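PDB 3JZU: dipeptide Epimerase from Enterococcus faecalis V583, which is an enzyme of the mandelate racemase/muconate lactonizing enzyme family, built from an N-terminal capping domain and a C-terminal beta/alpha barrel of the enolase type that holds a magnesium ion. Local coordinates for residues Gly24-Ala29 against Cys292-Thr297; Lys12-Glu17 against Gly324-Pro329; Thr55-Ala60 against Ala95-Ala100; Lys159-Thr164 against Asp189-Trp194. All coordinates share one frame; numbering follows the deposited sequence.

Interaction 1: Gly24-Ala29 against Cys292-Thr297. With TYR (tyrosine), chain J; LEU (leucine), chain I.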
# COMPACT_ATOMS: atom_id res chain seq x y z
N GLY A 24 -1.48 10.58 -12.97
CA GLY A 24 -2.56 11.54 -12.90
C GLY A 24 -2.64 12.18 -11.53
O GLY A 24 -1.67 12.20 -10.77
N THR A 25 -3.81 12.69 -11.18
CA THR A 25 -3.99 13.33 -9.89
C THR A 25 -5.07 12.65 -9.08
O THR A 25 -5.91 11.92 -9.62
CB THR A 25 -4.40 14.80 -10.06
OG1 THR A 25 -5.64 14.85 -10.79
CG2 THR A 25 -3.32 15.58 -10.82
N ILE A 26 -5.04 12.89 -7.77
CA ILE A 26 -6.03 12.34 -6.86
C ILE A 26 -6.34 13.50 -5.91
O ILE A 26 -5.43 14.19 -5.44
CB ILE A 26 -5.47 11.12 -6.09
CG1 ILE A 26 -6.62 10.33 -5.45
CG2 ILE A 26 -4.47 11.57 -5.05
CD1 ILE A 26 -7.35 11.04 -4.34
N GLU A 27 -7.62 13.74 -5.66
CA GLU A 27 -7.99 14.86 -4.79
C GLU A 27 -9.02 14.47 -3.75
O GLU A 27 -9.36 15.26 -2.88
CB GLU A 27 -8.52 16.01 -5.66
CG GLU A 27 -7.89 16.02 -7.04
CD GLU A 27 -8.00 17.34 -7.77
OE1 GLU A 27 -7.48 17.41 -8.90
OE2 GLU A 27 -8.59 18.30 -7.23
N SER A 28 -9.52 13.24 -3.85
CA SER A 28 -10.52 12.76 -2.91
C SER A 28 -10.34 11.28 -2.62
O SER A 28 -10.15 10.48 -3.54
CB SER A 28 -11.92 13.00 -3.48
OG SER A 28 -12.93 12.63 -2.55
N ALA A 29 -10.39 10.92 -1.35
CA ALA A 29 -10.26 9.53 -0.94
C ALA A 29 -11.68 8.97 -0.85
O ALA A 29 -12.37 9.16 0.15
CB ALA A 29 -9.55 9.44 0.41
N CYS A 292 0.28 1.73 -0.20
CA CYS A 292 -1.14 2.06 -0.13
C CYS A 292 -1.62 2.95 -1.26
O CYS A 292 -0.83 3.57 -1.98
CB CYS A 292 -1.43 2.78 1.19
SG CYS A 292 -0.61 4.39 1.34
N MET A 293 -2.94 3.00 -1.40
CA MET A 293 -3.60 3.84 -2.39
C MET A 293 -3.91 5.13 -1.64
O MET A 293 -4.07 5.11 -0.43
CB MET A 293 -4.91 3.19 -2.85
CG MET A 293 -4.73 1.83 -3.49
SD MET A 293 -3.66 1.92 -4.94
CE MET A 293 -3.95 0.29 -5.68
N ALA A 294 -3.99 6.26 -2.35
CA ALA A 294 -4.30 7.52 -1.70
C ALA A 294 -5.77 7.52 -1.23
O ALA A 294 -6.14 8.23 -0.30
CB ALA A 294 -4.07 8.69 -2.67
N GLU A 295 -6.58 6.68 -1.87
CA GLU A 295 -8.01 6.57 -1.55
C GLU A 295 -8.36 5.80 -0.27
O GLU A 295 -9.52 5.69 0.10
CB GLU A 295 -8.75 5.93 -2.74
CG GLU A 295 -8.72 6.76 -4.02
CD GLU A 295 -7.50 6.52 -4.88
OE1 GLU A 295 -6.48 5.98 -4.38
OE2 GLU A 295 -7.56 6.87 -6.08
N GLU A 296 -7.36 5.27 0.42
CA GLU A 296 -7.63 4.52 1.64
C GLU A 296 -7.61 5.41 2.86
O GLU A 296 -6.98 6.46 2.86
CB GLU A 296 -6.60 3.41 1.83
CG GLU A 296 -6.52 2.44 0.69
CD GLU A 296 -5.45 1.40 0.96
OE1 GLU A 296 -5.60 0.65 1.96
OE2 GLU A 296 -4.45 1.36 0.20
N THR A 297 -8.29 4.97 3.91
CA THR A 297 -8.33 5.71 5.17
C THR A 297 -7.78 4.86 6.30
O THR A 297 -7.08 3.88 6.06
CB THR A 297 -9.75 6.17 5.51
OG1 THR A 297 -10.57 5.03 5.78
CG2 THR A 297 -10.33 6.96 4.35
N TYR J . 0.59 5.20 -3.81
CA TYR J . 0.78 4.68 -5.17
C TYR J . 2.21 4.22 -5.46
O TYR J . 2.85 3.65 -4.56
CB TYR J . 0.37 5.74 -6.19
CG TYR J . -1.07 6.22 -6.07
CD1 TYR J . -1.38 7.57 -6.19
CD2 TYR J . -2.12 5.32 -5.88
CE1 TYR J . -2.69 8.02 -6.12
CE2 TYR J . -3.45 5.76 -5.82
CZ TYR J . -3.72 7.12 -5.93
OH TYR J . -5.03 7.58 -5.88
OXT TYR J . 2.66 4.44 -6.61
N LEU I . 2.30 6.54 -0.93
CA LEU I . 1.11 6.52 -1.83
C LEU I . 1.46 6.03 -3.23
O LEU I . 2.51 6.40 -3.78
CB LEU I . 0.52 7.93 -1.95
CG LEU I . 0.06 8.67 -0.69
CD1 LEU I . -0.52 10.03 -1.07
CD2 LEU I . -0.98 7.84 0.03
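Ala29 and Glu295 bring their CA atoms within 3.8 Å of each other where the extended strand of Gly24-Ala29 passes a type I beta turn running from Met293 to Glu296. The backbones meet by packing alone: the CB of Ala29 rests 3.7 Å from Ala294 O, and the nearby carbonyl oxygen of Glu295 is buried with no polar partner in the model. Inside the turn, Met293 N bonds almost straight (177°) to Glu296 OE2 at 2.7 Å, on the anti side of that carboxylate.

Ile26 makes two of the side-chain contacts. Its chi1 of -164° swings CG1 away from the backbone N and toward Glu295 OE2, 3.6 Å away; CG2 meets Ala294 CB at 3.8 Å. The Glu295 chain bends at chi2 (87°), which carries its carboxylate to the phenol end of the bound tyrosine; the exact place of that hydroxyl is doubtful, because it lies too close to Glu295 CD. At the other end of the ligand the tyrosine N donates to Cys292 O at 2.8 Å, and Met293 SD lies 3.8 Å from the ring atom CD2.

As in enolase-type enzymes generally, the capping domain here closes over a barrel loop beside the ligand. Ile26 and Ala294 lie against the phenol end, with Glu295 near the uncertain hydroxyl: an apolar wall with one acid, consistent with a pocket that suits a polar-tipped ring.

Interaction 2: Lys12-Glu17 against Gly324-Pro329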
# COMPACT_ATOMS: atom_id res chain seq x y z
N LYS A 12 -16.61 9.45 1.22
CA LYS A 12 -15.89 10.36 0.33
C LYS A 12 -15.21 11.43 1.16
O LYS A 12 -15.86 12.28 1.75
CB LYS A 12 -16.86 11.00 -0.67
CG LYS A 12 -17.43 9.99 -1.65
CD LYS A 12 -18.27 10.67 -2.73
CE LYS A 12 -19.02 9.62 -3.53
NZ LYS A 12 -19.84 8.77 -2.61
N ILE A 13 -13.88 11.38 1.20
CA ILE A 13 -13.11 12.33 1.99
C ILE A 13 -12.15 13.15 1.14
O ILE A 13 -11.34 12.60 0.39
CB ILE A 13 -12.32 11.59 3.10
CG1 ILE A 13 -13.30 10.80 3.98
CG2 ILE A 13 -11.51 12.57 3.92
CD1 ILE A 13 -12.65 10.03 5.09
N LYS A 14 -12.24 14.47 1.26
CA LYS A 14 -11.37 15.36 0.51
C LYS A 14 -9.95 15.26 1.04
O LYS A 14 -9.75 15.02 2.24
CB LYS A 14 -11.82 16.82 0.63
CG LYS A 14 -13.27 17.09 0.26
CD LYS A 14 -13.49 18.60 0.04
CE LYS A 14 -12.81 19.43 1.13
NZ LYS A 14 -12.94 20.91 0.92
N LEU A 15 -8.97 15.46 0.17
CA LEU A 15 -7.57 15.43 0.60
C LEU A 15 -7.17 16.88 0.82
O LEU A 15 -7.69 17.77 0.17
CB LEU A 15 -6.68 14.80 -0.48
CG LEU A 15 -6.95 13.34 -0.85
CD1 LEU A 15 -5.82 12.83 -1.75
CD2 LEU A 15 -7.04 12.49 0.40
N LYS A 16 -6.25 17.10 1.75
CA LYS A 16 -5.81 18.46 2.06
C LYS A 16 -5.17 19.12 0.84
O LYS A 16 -5.13 20.34 0.73
CB LYS A 16 -4.85 18.43 3.25
CG LYS A 16 -5.50 17.87 4.51
CD LYS A 16 -4.52 17.71 5.68
CE LYS A 16 -4.13 19.05 6.28
NZ LYS A 16 -3.29 19.87 5.35
N GLU A 17 -4.66 18.30 -0.08
CA GLU A 17 -4.06 18.82 -1.30
C GLU A 17 -3.99 17.79 -2.41
O GLU A 17 -3.67 16.62 -2.17
CB GLU A 17 -2.66 19.41 -1.02
CG GLU A 17 -1.72 18.53 -0.22
CD GLU A 17 -0.41 19.24 0.10
OE1 GLU A 17 0.38 18.71 0.92
OE2 GLU A 17 -0.16 20.32 -0.47
N GLY A 324 -3.02 12.80 4.51
CA GLY A 324 -3.67 13.75 3.62
C GLY A 324 -5.18 13.86 3.77
O GLY A 324 -5.82 14.64 3.06
N LEU A 325 -5.76 13.09 4.70
CA LEU A 325 -7.20 13.11 4.90
C LEU A 325 -7.72 14.30 5.72
O LEU A 325 -7.14 14.66 6.74
CB LEU A 325 -7.65 11.83 5.59
CG LEU A 325 -7.39 10.50 4.86
CD1 LEU A 325 -7.87 9.35 5.75
CD2 LEU A 325 -8.11 10.50 3.53
N GLU A 326 -8.82 14.90 5.27
CA GLU A 326 -9.41 16.02 5.99
C GLU A 326 -10.04 15.53 7.29
O GLU A 326 -10.02 16.22 8.31
CB GLU A 326 -10.48 16.70 5.14
CG GLU A 326 -9.97 17.43 3.92
CD GLU A 326 -9.78 18.91 4.16
OE1 GLU A 326 -8.89 19.28 4.96
OE2 GLU A 326 -10.53 19.71 3.55
N THR A 327 -10.61 14.33 7.23
CA THR A 327 -11.29 13.72 8.38
C THR A 327 -11.02 12.22 8.47
O THR A 327 -10.52 11.61 7.52
CB THR A 327 -12.80 13.90 8.24
OG1 THR A 327 -13.24 13.21 7.06
CG2 THR A 327 -13.16 15.39 8.09
N ALA A 328 -11.36 11.63 9.61
CA ALA A 328 -11.20 10.19 9.83
C ALA A 328 -12.61 9.62 9.94
O ALA A 328 -13.44 10.13 10.71
CB ALA A 328 -10.41 9.92 11.11
N PRO A 329 -12.91 8.54 9.19
CA PRO A 329 -14.22 7.89 9.18
C PRO A 329 -14.60 7.08 10.42
O PRO A 329 -15.78 6.83 10.66
CB PRO A 329 -14.18 7.04 7.92
CG PRO A 329 -12.73 6.64 7.84
CD PRO A 329 -12.02 7.94 8.17
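Gly324 O is approached by two neighbouring residues of Lys12-Glu17: Lys16 N donates to it at 2.8 Å, and Leu15 CA adds a CA-H...O contact to the same oxygen at 3.1 Å. A second backbone bond, Glu326 N to Lys14 O at 3.2 Å, completes a single bridge centred on Leu15 and Leu325. The touching parts run 153° apart, and the pairing is limited to this one bridge.

The two faces of the bridge differ in character. On the buried one, chi1 of -58° sets Ile13 CG1 beside the backbone N and leaves CG2 anti to it, so that this methyl packs against Leu325 CD2 at 4.0 Å while CD1 extends to Pro329 CD at 3.8 Å. Leu325 CD2 also meets Leu15 CD2, at 3.9 Å, and thus sits between two side chains of the strand. On the exposed face Glu326 CG lies against Lys14 O; the bend at chi2 (-96°) then turns the carboxylate along the strand, with OE2 toward Lys14 and OE1 toward Lys16. OE2 forms a long salt bridge to Lys14 NZ at 3.8 Å, and OE1 lies near Lys16 CG at 3.7 Å. Such a stretched pair at the surface probably contributes little directional hold.

Strand 3-21 is an outer strand of the three-stranded capping sheet. Ile13 and Leu15 spend their backbone bonds on Ala29 and Glu27 of strand 24-38, whereas Lys14 and Lys16 turn theirs to the barrel-domain loop that follows strand 314-317, and Thr297, just before helix 298-310, packs against Ile13, Leu325 and Pro329.

Interaction 3: Thr55-Ala60 against Ala95-Ala100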
# COMPACT_ATOMS: atom_id res chain seq x y z
N THR A 55 -5.76 0.03 -10.83
CA THR A 55 -6.51 -1.20 -11.05
C THR A 55 -7.79 -1.01 -11.87
O THR A 55 -8.43 -1.99 -12.27
CB THR A 55 -6.93 -1.80 -9.71
OG1 THR A 55 -7.89 -0.94 -9.10
CG2 THR A 55 -5.73 -1.93 -8.79
N GLY A 56 -8.18 0.24 -12.10
CA GLY A 56 -9.38 0.51 -12.86
C GLY A 56 -10.65 0.41 -12.04
O GLY A 56 -11.74 0.70 -12.53
N GLU A 57 -10.52 0.01 -10.78
CA GLU A 57 -11.69 -0.12 -9.93
C GLU A 57 -12.28 1.24 -9.57
O GLU A 57 -11.57 2.24 -9.49
CB GLU A 57 -11.34 -0.86 -8.65
CG GLU A 57 -10.99 -2.31 -8.88
CD GLU A 57 -10.44 -2.92 -7.63
OE1 GLU A 57 -9.33 -2.52 -7.22
OE2 GLU A 57 -11.12 -3.78 -7.04
N THR A 58 -13.58 1.26 -9.35
CA THR A 58 -14.31 2.47 -9.03
C THR A 58 -15.08 2.27 -7.73
O THR A 58 -15.31 1.14 -7.31
CB THR A 58 -15.32 2.77 -10.13
OG1 THR A 58 -16.26 1.69 -10.21
CG2 THR A 58 -14.59 2.91 -11.48
N LEU A 59 -15.50 3.36 -7.10
CA LEU A 59 -16.25 3.20 -5.87
C LEU A 59 -17.58 2.50 -6.11
O LEU A 59 -17.98 1.63 -5.34
CB LEU A 59 -16.51 4.56 -5.19
CG LEU A 59 -17.31 4.42 -3.89
CD1 LEU A 59 -16.53 3.56 -2.91
CD2 LEU A 59 -17.58 5.79 -3.29
N ALA A 60 -18.27 2.87 -7.19
CA ALA A 60 -19.56 2.25 -7.49
C ALA A 60 -19.42 0.74 -7.77
O ALA A 60 -20.24 -0.06 -7.33
CB ALA A 60 -20.22 2.94 -8.68
N ALA A 95 -11.40 -8.11 -8.41
CA ALA A 95 -11.97 -7.01 -7.62
C ALA A 95 -11.17 -6.93 -6.31
O ALA A 95 -11.70 -7.16 -5.23
CB ALA A 95 -13.45 -7.29 -7.32
N PRO A 96 -9.88 -6.59 -6.41
CA PRO A 96 -9.03 -6.50 -5.22
C PRO A 96 -9.48 -5.61 -4.07
O PRO A 96 -9.25 -5.95 -2.91
CB PRO A 96 -7.66 -6.09 -5.80
CG PRO A 96 -8.02 -5.33 -7.07
CD PRO A 96 -9.14 -6.20 -7.63
N ALA A 97 -10.12 -4.48 -4.37
CA ALA A 97 -10.56 -3.58 -3.30
C ALA A 97 -11.76 -4.18 -2.57
O ALA A 97 -11.86 -4.10 -1.35
CB ALA A 97 -10.91 -2.22 -3.87
N ALA A 98 -12.68 -4.78 -3.32
CA ALA A 98 -13.86 -5.36 -2.68
C ALA A 98 -13.45 -6.56 -1.84
O ALA A 98 -13.92 -6.75 -0.72
CB ALA A 98 -14.87 -5.79 -3.74
N LYS A 99 -12.55 -7.37 -2.40
CA LYS A 99 -12.09 -8.55 -1.69
C LYS A 99 -11.33 -8.15 -0.43
O LYS A 99 -11.51 -8.76 0.62
CB LYS A 99 -11.23 -9.41 -2.62
CG LYS A 99 -12.03 -9.91 -3.81
CD LYS A 99 -11.25 -10.84 -4.73
CE LYS A 99 -12.12 -11.26 -5.89
NZ LYS A 99 -11.41 -12.18 -6.81
N ALA A 100 -10.50 -7.11 -0.53
CA ALA A 100 -9.73 -6.62 0.61
C ALA A 100 -10.67 -6.12 1.70
O ALA A 100 -10.43 -6.35 2.88
CB ALA A 100 -8.78 -5.48 0.19
O HOH W 1 -13.61 -3.66 -6.32
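Glu57 reaches the first turn of helix 96-114 with its carboxylate, and its conformation accounts for most of the contact. CG lies opposite the carbonyl carbon (chi1 -68°) and the chain then runs extended (chi2 171°), so the acid group arrives over Pro96 and beside Ala97. There OE2 uses its syn lone pair to accept from Ala97 N at 2.9 Å, in a bond bent little from straight (165°). Pro96 N is nearly as close to OE2 but has no hydrogen to offer; the pyrrolidine ring instead places CG 3.1 Å from OE1.

The other oxygen is held from within its own segment. Thr55 OG1 donates to the anti lone pair of Glu57 OE1 at 2.8 Å, and the same hydroxyl oxygen accepts from Glu57 N at 3.3 Å, forming an ST turn. The bonds from Ala97 N and Thr55 OG1, one to each oxygen, should fix the rotation of the carboxylate. A water gives a further bond to Glu57 OE2 at 2.6 Å and accepts weakly from Ala98 N at 3.3 Å, extending the reach of the acid to a second amide of the helix start. A carboxylate at this end of a helix would also be expected to interact well with the helix dipole.

Glu57 lies in the link between helices 52-55 and 59-72, the latter capped by Thr58 through Gly61 N. Pro50 packs against both Glu57 and Ala97, and Ala98, next in the helix, packs against Thr65, Ile66 and Phe69 of helix 59-72.

Interaction 4: Lys159-Thr164 against Asp189-Trp194. With MG (magnesium ion), chain K; TYR (tyrosine), chain J; LEU (leucine), chain I.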
# COMPACT_ATOMS: atom_id res chain seq x y z
N LYS A 159 9.71 9.60 0.03
CA LYS A 159 9.42 8.94 -1.24
C LYS A 159 9.15 10.05 -2.25
O LYS A 159 8.19 10.81 -2.11
CB LYS A 159 8.21 8.02 -1.11
CG LYS A 159 7.82 7.32 -2.41
CD LYS A 159 6.80 6.20 -2.15
CE LYS A 159 6.32 5.58 -3.45
NZ LYS A 159 5.38 4.43 -3.25
N ILE A 160 10.02 10.15 -3.25
CA ILE A 160 9.93 11.19 -4.28
C ILE A 160 9.25 10.72 -5.55
O ILE A 160 9.69 9.77 -6.19
CB ILE A 160 11.33 11.69 -4.69
CG1 ILE A 160 12.10 12.19 -3.47
CG2 ILE A 160 11.20 12.78 -5.73
CD1 ILE A 160 13.55 12.63 -3.79
N LYS A 161 8.17 11.40 -5.91
CA LYS A 161 7.46 11.06 -7.13
C LYS A 161 8.16 11.78 -8.28
O LYS A 161 8.55 12.95 -8.15
CB LYS A 161 6.00 11.50 -7.04
CG LYS A 161 5.17 10.64 -6.09
CD LYS A 161 4.97 9.23 -6.66
CE LYS A 161 4.21 8.34 -5.69
NZ LYS A 161 3.99 6.96 -6.22
N VAL A 162 8.35 11.09 -9.39
CA VAL A 162 8.98 11.68 -10.57
C VAL A 162 8.27 11.13 -11.79
O VAL A 162 7.43 10.24 -11.67
CB VAL A 162 10.49 11.30 -10.66
CG1 VAL A 162 11.27 11.93 -9.52
CG2 VAL A 162 10.64 9.79 -10.62
N GLY A 163 8.59 11.67 -12.97
CA GLY A 163 7.97 11.15 -14.17
C GLY A 163 7.42 12.09 -15.23
O GLY A 163 6.48 11.72 -15.93
N THR A 164 7.97 13.30 -15.36
CA THR A 164 7.49 14.23 -16.38
C THR A 164 8.56 14.33 -17.47
O THR A 164 8.33 14.94 -18.51
CB THR A 164 7.26 15.65 -15.83
OG1 THR A 164 8.52 16.23 -15.46
CG2 THR A 164 6.33 15.62 -14.63
N ASP A 189 10.00 7.12 -7.09
CA ASP A 189 8.89 6.35 -7.66
C ASP A 189 8.49 7.03 -8.96
O ASP A 189 7.94 8.12 -8.95
CB ASP A 189 7.68 6.31 -6.72
CG ASP A 189 6.61 5.34 -7.19
OD1 ASP A 189 6.64 4.99 -8.39
OD2 ASP A 189 5.76 4.93 -6.38
N ALA A 190 8.75 6.37 -10.09
CA ALA A 190 8.42 6.96 -11.39
C ALA A 190 7.07 6.57 -11.95
O ALA A 190 6.69 7.03 -13.02
CB ALA A 190 9.51 6.61 -12.40
N ASN A 191 6.33 5.75 -11.22
CA ASN A 191 5.04 5.27 -11.67
C ASN A 191 4.99 5.00 -13.18
O ASN A 191 4.15 5.55 -13.90
CB ASN A 191 3.92 6.24 -11.25
CG ASN A 191 3.56 6.11 -9.77
OD1 ASN A 191 3.78 7.03 -8.98
ND2 ASN A 191 3.01 4.96 -9.40
N GLN A 192 5.91 4.15 -13.65
CA GLN A 192 5.98 3.70 -15.04
C GLN A 192 6.30 4.73 -16.13
O GLN A 192 6.17 4.44 -17.31
CB GLN A 192 4.67 3.03 -15.43
CG GLN A 192 4.13 2.01 -14.44
CD GLN A 192 2.72 1.58 -14.79
OE1 GLN A 192 2.48 0.90 -15.80
NE2 GLN A 192 1.76 1.99 -13.97
N ALA A 193 6.74 5.92 -15.73
CA ALA A 193 7.00 6.98 -16.70
C ALA A 193 8.19 6.89 -17.65
O ALA A 193 8.19 7.53 -18.70
CB ALA A 193 7.05 8.32 -15.95
N TRP A 194 9.21 6.10 -17.31
CA TRP A 194 10.40 6.04 -18.16
C TRP A 194 10.58 4.81 -19.04
O TRP A 194 10.08 3.73 -18.74
CB TRP A 194 11.66 6.16 -17.31
CG TRP A 194 11.71 7.32 -16.37
CD1 TRP A 194 11.17 8.56 -16.55
CD2 TRP A 194 12.42 7.37 -15.12
NE1 TRP A 194 11.50 9.38 -15.49
CE2 TRP A 194 12.26 8.67 -14.60
CE3 TRP A 194 13.16 6.43 -14.39
CZ2 TRP A 194 12.83 9.06 -13.38
CZ3 TRP A 194 13.73 6.82 -13.18
CH2 TRP A 194 13.56 8.13 -12.69
MG MG K . 4.62 2.94 -6.37
N TYR J . 0.59 5.20 -3.81
CA TYR J . 0.78 4.68 -5.17
C TYR J . 2.21 4.22 -5.46
O TYR J . 2.85 3.65 -4.56
CB TYR J . 0.37 5.74 -6.19
CG TYR J . -1.07 6.22 -6.07
CD1 TYR J . -1.38 7.57 -6.19
CD2 TYR J . -2.12 5.32 -5.88
CE1 TYR J . -2.69 8.02 -6.12
CE2 TYR J . -3.45 5.76 -5.82
CZ TYR J . -3.72 7.12 -5.93
OH TYR J . -5.03 7.58 -5.88
OXT TYR J . 2.66 4.44 -6.61
N LEU I . 2.30 6.54 -0.93
CA LEU I . 1.11 6.52 -1.83
C LEU I . 1.46 6.03 -3.23
O LEU I . 2.51 6.40 -3.78
CB LEU I . 0.52 7.93 -1.95
CG LEU I . 0.06 8.67 -0.69
CD1 LEU I . -0.52 10.03 -1.07
CD2 LEU I . -0.98 7.84 0.03
O HOH W 2 4.89 9.35 -10.18
O HOH W 3 5.05 2.69 -8.52
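Asp189 lies beside Lys161 at the ends of two adjacent parallel strands of the beta/alpha barrel, joined by a beta-alpha-beta crossover through helix 166-180. Its N donates to Ile160 O at 2.8 Å, and its carbonyl oxygen accepts from Val162 N at 3.0 Å. The carboxylate oxygen OD2 binds magnesium at 2.3 Å, a site completed by Glu215, Asp240, OXT of the bound tyrosine and a water. Lys161 NZ meets that same OD2 at 2.7 Å from above the carboxylate plane, 73° out of it, and also bonds to O of the bound leucine. Lys159, its chain fully extended, donates to the tyrosine O and pairs with Asp318 and Glu215.

Next, Ala190, its CB against Val162 CG2, opens a type I' turn that closes at Ala193. Asn191 gives its backbone N to Asp189 OD1 in an Asx turn, while its side chain divides its work: OD1 accepts from Lys161 NZ at 2.8 Å, and ND2 donates to the tyrosine OXT at 2.9 Å. Ala193 CB presses tightly on Gly163 CA at 3.5 Å. Last comes Trp194, whose NE1 bonds to Asp169 and whose CZ2 lies 3.6 Å from Val162 CG2.

Two of the four contacts line the ligand pocket between the capping domain and the barrel; the other two lie next to interaction 1. Interactions 1 and 4 both touch the bound tyrosine and leucine, their centres about 16 Å apart and their nearest atoms about 6 Å; interaction 1 receives the phenol and the tyrosine N, interaction 4 the carboxylate and magnesium. Interaction 2 extends interaction 1 outward through the same sheet, Ala29 N lying 2.6 Å from Ile13 O, a probable hydrogen bond. Interaction 3 lies within the capping domain and touches interaction 1 where Thr55 CG2 meets Met293 CE at 4.2 Å, its Thr55 side chain about 9 Å from the tyrosine. Along the chain, interactions 3 and 4 follow one another inside the loop closed by interaction 1.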